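Two-component system sensor histidine kinase (Bacteroides thetaiotaomicron, PDB 3OTT) probably senses saccharides outside the cell and relays the signal by histidine phosphorylation, with this chain forming its extracellular beta-propeller and beta-sandwich part. Local coordinates at residues N395-D398 with Q403-H406; Q385-T390 with I405-V410. All coordinates share one frame; numbering follows the deposited sequence.

Contact 1 of 2, residues N395-D398 with Q403-H406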
loop_
_atom_site.group_PDB
_atom_site.type_symbol
_atom_site.label_atom_id
_atom_site.label_comp_id
_atom_site.label_asym_id
_atom_site.label_seq_id
_atom_site.Cartn_x
_atom_site.Cartn_y
_atom_site.Cartn_z
ATOM N N ASN B 395 -3.563 -25.976 13.659
ATOM C CA ASN B 395 -3.890 -24.999 14.680
ATOM C C ASN B 395 -5.395 -24.899 14.891
ATOM O O ASN B 395 -6.175 -25.149 13.963
ATOM C CB ASN B 395 -3.396 -23.636 14.251
ATOM C CG ASN B 395 -1.884 -23.553 14.129
ATOM O OD1 ASN B 395 -1.228 -23.158 15.055
ATOM N ND2 ASN B 395 -1.346 -23.864 12.958
ATOM N N ARG B 396 -5.786 -24.485 16.105
ATOM C CA ARG B 396 -7.160 -24.231 16.440
ATOM C C ARG B 396 -7.334 -22.748 16.788
ATOM O O ARG B 396 -6.528 -22.208 17.533
ATOM C CB ARG B 396 -7.549 -25.086 17.655
ATOM C CG ARG B 396 -8.952 -24.786 18.238
ATOM C CD ARG B 396 -9.421 -25.801 19.341
ATOM N NE ARG B 396 -8.697 -25.618 20.598
ATOM C CZ ARG B 396 -8.880 -24.583 21.434
ATOM N NH1 ARG B 396 -9.777 -23.647 21.168
ATOM N NH2 ARG B 396 -8.158 -24.479 22.532
ATOM N N TYR B 397 -8.385 -22.105 16.294
ATOM C CA TYR B 397 -8.596 -20.697 16.640
ATOM C C TYR B 397 -9.263 -20.529 17.981
ATOM O O TYR B 397 -10.212 -21.233 18.275
ATOM C CB TYR B 397 -9.479 -19.999 15.636
ATOM C CG TYR B 397 -9.411 -18.478 15.648
ATOM C CD1 TYR B 397 -8.170 -17.788 15.482
ATOM C CD2 TYR B 397 -10.589 -17.715 15.750
ATOM C CE1 TYR B 397 -8.130 -16.420 15.429
ATOM C CE2 TYR B 397 -10.555 -16.350 15.700
ATOM C CZ TYR B 397 -9.330 -15.691 15.549
ATOM O OH TYR B 397 -9.306 -14.301 15.504
ATOM N N ASP B 398 -8.773 -19.576 18.759
ATOM C CA ASP B 398 -9.482 -19.067 19.915
ATOM C C ASP B 398 -10.133 -17.700 19.588
ATOM O O ASP B 398 -9.493 -16.662 19.656
ATOM C CB ASP B 398 -8.505 -18.925 21.068
ATOM C CG ASP B 398 -9.200 -18.690 22.397
ATOM O OD1 ASP B 398 -10.176 -17.878 22.458
ATOM O OD2 ASP B 398 -8.730 -19.314 23.380
ATOM N N GLN B 403 -6.340 -15.512 18.689
ATOM C CA GLN B 403 -5.050 -16.142 18.487
ATOM C C GLN B 403 -5.261 -17.626 18.149
ATOM O O GLN B 403 -6.256 -18.258 18.618
ATOM C CB GLN B 403 -4.115 -15.981 19.710
ATOM C CG GLN B 403 -3.715 -14.533 20.095
ATOM C CD GLN B 403 -2.916 -13.793 19.005
ATOM O OE1 GLN B 403 -2.164 -14.394 18.228
ATOM N NE2 GLN B 403 -3.087 -12.505 18.938
ATOM N N PHE B 404 -4.366 -18.161 17.312
ATOM C CA PHE B 404 -4.269 -19.632 17.099
ATOM C C PHE B 404 -3.499 -20.358 18.180
ATOM O O PHE B 404 -2.582 -19.801 18.775
ATOM C CB PHE B 404 -3.691 -19.970 15.707
ATOM C CG PHE B 404 -4.667 -19.666 14.617
ATOM C CD1 PHE B 404 -5.668 -20.602 14.273
ATOM C CD2 PHE B 404 -4.696 -18.424 14.049
ATOM C CE1 PHE B 404 -6.599 -20.290 13.338
ATOM C CE2 PHE B 404 -5.646 -18.102 13.107
ATOM C CZ PHE B 404 -6.591 -19.017 12.752
ATOM N N ILE B 405 -3.912 -21.596 18.444
ATOM C CA ILE B 405 -3.234 -22.497 19.377
ATOM C C ILE B 405 -2.649 -23.596 18.502
ATOM O O ILE B 405 -3.378 -24.230 17.735
ATOM C CB ILE B 405 -4.221 -23.157 20.389
ATOM C CG1 ILE B 405 -4.656 -22.173 21.454
ATOM C CG2 ILE B 405 -3.581 -24.386 21.090
ATOM C CD1 ILE B 405 -5.916 -21.504 21.164
ATOM N N HIS B 406 -1.348 -23.826 18.647
ATOM C CA HIS B 406 -0.599 -24.729 17.826
ATOM C C HIS B 406 -0.487 -26.060 18.564
ATOM O O HIS B 406 -0.407 -26.072 19.812
ATOM C CB HIS B 406 0.790 -24.125 17.628
ATOM C CG HIS B 406 1.724 -24.994 16.836
ATOM N ND1 HIS B 406 2.675 -25.791 17.429
ATOM C CD2 HIS B 406 1.852 -25.188 15.502
ATOM C CE1 HIS B 406 3.363 -26.436 16.493
ATOM N NE2 HIS B 406 2.890 -26.077 15.316
#

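Contact 2 of 2, residues Q385-T390 with I405-V410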
loop_
_atom_site.group_PDB
_atom_site.type_symbol
_atom_site.label_atom_id
_atom_site.label_comp_id
_atom_site.label_asym_id
_atom_site.label_seq_id
_atom_site.Cartn_x
_atom_site.Cartn_y
_atom_site.Cartn_z
ATOM N N GLN B 385 -15.647 -25.219 16.304
ATOM C CA GLN B 385 -14.283 -24.777 16.504
ATOM C C GLN B 385 -13.587 -24.724 15.112
ATOM O O GLN B 385 -13.733 -25.621 14.278
ATOM C CB GLN B 385 -13.551 -25.737 17.437
ATOM C CG GLN B 385 -14.079 -25.876 18.903
ATOM C CD GLN B 385 -13.703 -24.683 19.750
ATOM O OE1 GLN B 385 -12.526 -24.303 19.836
ATOM N NE2 GLN B 385 -14.704 -24.049 20.350
ATOM N N LEU B 386 -12.793 -23.680 14.901
ATOM C CA LEU B 386 -12.167 -23.426 13.635
ATOM C C LEU B 386 -10.752 -24.085 13.622
ATOM O O LEU B 386 -9.926 -23.743 14.462
ATOM C CB LEU B 386 -12.055 -21.915 13.459
ATOM C CG LEU B 386 -11.821 -21.364 12.032
ATOM C CD1 LEU B 386 -10.430 -21.483 11.630
ATOM C CD2 LEU B 386 -12.695 -22.042 10.984
ATOM N N TRP B 387 -10.511 -25.010 12.695
ATOM C CA TRP B 387 -9.193 -25.606 12.547
ATOM C C TRP B 387 -8.481 -25.251 11.205
ATOM O O TRP B 387 -9.142 -25.089 10.186
ATOM C CB TRP B 387 -9.272 -27.101 12.629
ATOM C CG TRP B 387 -9.824 -27.625 13.972
ATOM C CD1 TRP B 387 -11.122 -27.828 14.271
ATOM C CD2 TRP B 387 -9.077 -28.076 15.106
ATOM N NE1 TRP B 387 -11.251 -28.339 15.515
ATOM C CE2 TRP B 387 -10.009 -28.515 16.059
ATOM C CE3 TRP B 387 -7.714 -28.173 15.401
ATOM C CZ2 TRP B 387 -9.636 -29.021 17.287
ATOM C CZ3 TRP B 387 -7.334 -28.669 16.605
ATOM C CH2 TRP B 387 -8.291 -29.088 17.551
ATOM N N ILE B 388 -7.149 -25.135 11.207
ATOM C CA ILE B 388 -6.454 -24.902 9.945
ATOM C C ILE B 388 -5.322 -25.930 9.810
ATOM O O ILE B 388 -4.699 -26.324 10.836
ATOM C CB ILE B 388 -5.966 -23.429 9.765
ATOM C CG1 ILE B 388 -5.077 -23.044 10.928
ATOM C CG2 ILE B 388 -7.190 -22.369 9.683
ATOM C CD1 ILE B 388 -4.145 -21.849 10.582
ATOM N N ALA B 389 -5.085 -26.384 8.579
ATOM C CA ALA B 389 -3.958 -27.242 8.345
ATOM C C ALA B 389 -2.935 -26.402 7.616
ATOM O O ALA B 389 -3.290 -25.638 6.665
ATOM C CB ALA B 389 -4.369 -28.503 7.497
ATOM N N THR B 390 -1.679 -26.529 8.060
ATOM C CA THR B 390 -0.574 -25.750 7.502
ATOM C C THR B 390 0.719 -26.572 7.420
ATOM O O THR B 390 0.749 -27.707 7.929
ATOM C CB THR B 390 -0.241 -24.473 8.362
ATOM O OG1 THR B 390 0.578 -24.827 9.471
ATOM C CG2 THR B 390 -1.479 -23.663 8.806
ATOM N N ILE B 405 -3.912 -21.596 18.444
ATOM C CA ILE B 405 -3.234 -22.497 19.377
ATOM C C ILE B 405 -2.649 -23.596 18.502
ATOM O O ILE B 405 -3.378 -24.230 17.735
ATOM C CB ILE B 405 -4.221 -23.157 20.389
ATOM C CG1 ILE B 405 -4.656 -22.173 21.454
ATOM C CG2 ILE B 405 -3.581 -24.386 21.090
ATOM C CD1 ILE B 405 -5.916 -21.504 21.164
ATOM N N HIS B 406 -1.348 -23.826 18.647
ATOM C CA HIS B 406 -0.599 -24.729 17.826
ATOM C C HIS B 406 -0.487 -26.060 18.564
ATOM O O HIS B 406 -0.407 -26.072 19.812
ATOM C CB HIS B 406 0.790 -24.125 17.628
ATOM C CG HIS B 406 1.724 -24.994 16.836
ATOM N ND1 HIS B 406 2.675 -25.791 17.429
ATOM C CD2 HIS B 406 1.852 -25.188 15.502
ATOM C CE1 HIS B 406 3.363 -26.436 16.493
ATOM N NE2 HIS B 406 2.890 -26.077 15.316
ATOM N N TYR B 407 -0.499 -27.148 17.794
ATOM C CA TYR B 407 -0.329 -28.510 18.301
ATOM C C TYR B 407 0.717 -29.317 17.521
ATOM O O TYR B 407 0.749 -29.299 16.279
ATOM C CB TYR B 407 -1.669 -29.309 18.233
ATOM C CG TYR B 407 -2.837 -28.659 18.914
ATOM C CD1 TYR B 407 -3.048 -28.818 20.295
ATOM C CD2 TYR B 407 -3.727 -27.865 18.196
ATOM C CE1 TYR B 407 -4.105 -28.217 20.936
ATOM C CE2 TYR B 407 -4.823 -27.270 18.827
ATOM C CZ TYR B 407 -5.008 -27.458 20.200
ATOM O OH TYR B 407 -6.071 -26.829 20.825
ATOM N N ASN B 408 1.513 -30.071 18.250
ATOM C CA ASN B 408 2.483 -31.033 17.706
ATOM C C ASN B 408 1.959 -32.489 17.964
ATOM O O ASN B 408 1.804 -32.890 19.141
ATOM C CB ASN B 408 3.827 -30.932 18.470
ATOM C CG ASN B 408 4.528 -29.582 18.324
ATOM O OD1 ASN B 408 4.820 -29.121 17.194
ATOM N ND2 ASN B 408 4.850 -28.949 19.494
ATOM N N ILE B 409 1.770 -33.267 16.918
ATOM C CA ILE B 409 1.233 -34.620 17.004
ATOM C C ILE B 409 2.166 -35.630 16.344
ATOM O O ILE B 409 2.596 -35.419 15.209
ATOM C CB ILE B 409 -0.135 -34.657 16.282
ATOM C CG1 ILE B 409 -1.155 -33.776 17.032
ATOM C CG2 ILE B 409 -0.610 -36.085 16.034
ATOM C CD1 ILE B 409 -2.367 -33.416 16.173
ATOM N N VAL B 410 2.488 -36.712 17.044
ATOM C CA VAL B 410 3.319 -37.778 16.494
ATOM C C VAL B 410 2.623 -39.127 16.622
ATOM O O VAL B 410 1.727 -39.262 17.438
ATOM C CB VAL B 410 4.700 -37.866 17.176
ATOM C CG1 VAL B 410 5.474 -36.547 17.014
ATOM C CG2 VAL B 410 4.566 -38.218 18.623
#

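Contact 1 of 2, residues N395-D398 with Q403-H406
F404 and Y397 face each other as a non-hydrogen-bonded antiparallel pair. CG of F404 lies anti to its carbonyl carbon (chi1 -71°), which swings the ring toward strand 395-398, beside Y397. From its root outward, F404 CB first meets N395 CB at 4.0 Å. F404 CD1 follows, 3.7 Å from the carbonyl carbon C of R396. F404 CE1 touches Y397 CB at 3.7 Å. At the tip, F404 CZ reaches Y397 CD1 at 3.4 Å. Y397 CD1 sits over one face of the F404 ring, offset toward its rim. The two ring planes are 48° apart, so the pair is neither a parallel stack nor a T-shape. L345 and Y361 also pack on F404, and Y397 OH and Y361 OH are hydrogen-bonded. With an alanine in place of F404, Y397 CD1 would probably lose its ring partner and a gap would open beside N395 CB. N395 OD1 lies at the edge of the H406 ring, in its plane. On the other sheet face, I405 CD1 lies over the R396 guanidinium, whose NE bonds to Y407 OH and NH1 to Q385 OE1. R396 N donates to I405 O at 2.9 Å, and I405 N donates back to R396 O at 2.8 Å. D398 N adds a third bond, to Q403 O. This is a beta hairpin formed by the third and fourth strands of a four-stranded propeller blade.

Contact 2 of 2, residues Q385-T390 with I405-V410
Y407 brings CE2 and CD2 of its ring against the benzo end of the W387 indole. The closest atoms are Y407 CE2 and W387 CZ3, 3.6 Å apart. Y407 CD2 follows at 4.0 Å from the same W387 CZ3. W387 CH2 is a little further along the indole, 4.1 Å from Y407 CE2. The ring planes are 37° apart, and the centroids of the W387 six-membered ring and the Y407 ring lie 5.8 Å apart. The approach is therefore oblique, neither stacked nor edge-to-face. The two side chains cross at about a right angle. No hydrogen bond joins the two segments, and they bury just 70 Å² in all.

The backbones are far apart because strand 393-398 runs between them. Even the nearest CA atoms, of W387 and I405, are 9.6 Å apart. Strand 386-390 is the second strand of a beta-propeller blade and strand 403-410 is the fourth. The W387 indole, with CG anti to the carbonyl carbon (chi1 -61°), reaches past R396 of the intervening strand to touch Y407. Strand 386-390 belongs to a sequence matched to the two-component regulator propeller family.

The polar ends of both rings point to partners elsewhere. W387 NE1 bonds to the D381 carboxylate, which satisfies the one polar atom of this buried side chain. Y407 OH bonds to R396 NE, while R396 NH1 bonds to Q385 OE1. R396 thus ties the tyrosine hydroxyl to the residue that precedes strand 386-390. Helix 446-451 packs on the same aromatic pair. L449 touches both rings, K446 adds to the indole side and M450 to the tyrosine side.

From the N terminus the chain runs out along strand 386-390, turns, and returns along strand 393-398. It then turns again at residues 399-402 into strand 403-410. Contact 1 closes that second turn, spanning four residues. Contact 2 closes a longer span of 14 residues that takes in all of strand 393-398. Contact 1 lies inside the loop of contact 2 except for the shared I405 and H406. The middle strand bonds to both neighbours, and Y397 N to L386 O is one of its bonds to strand 386-390. Contact 1 pairs the third and fourth strands of the blade, and contact 2 bridges the second and fourth across one face of the third.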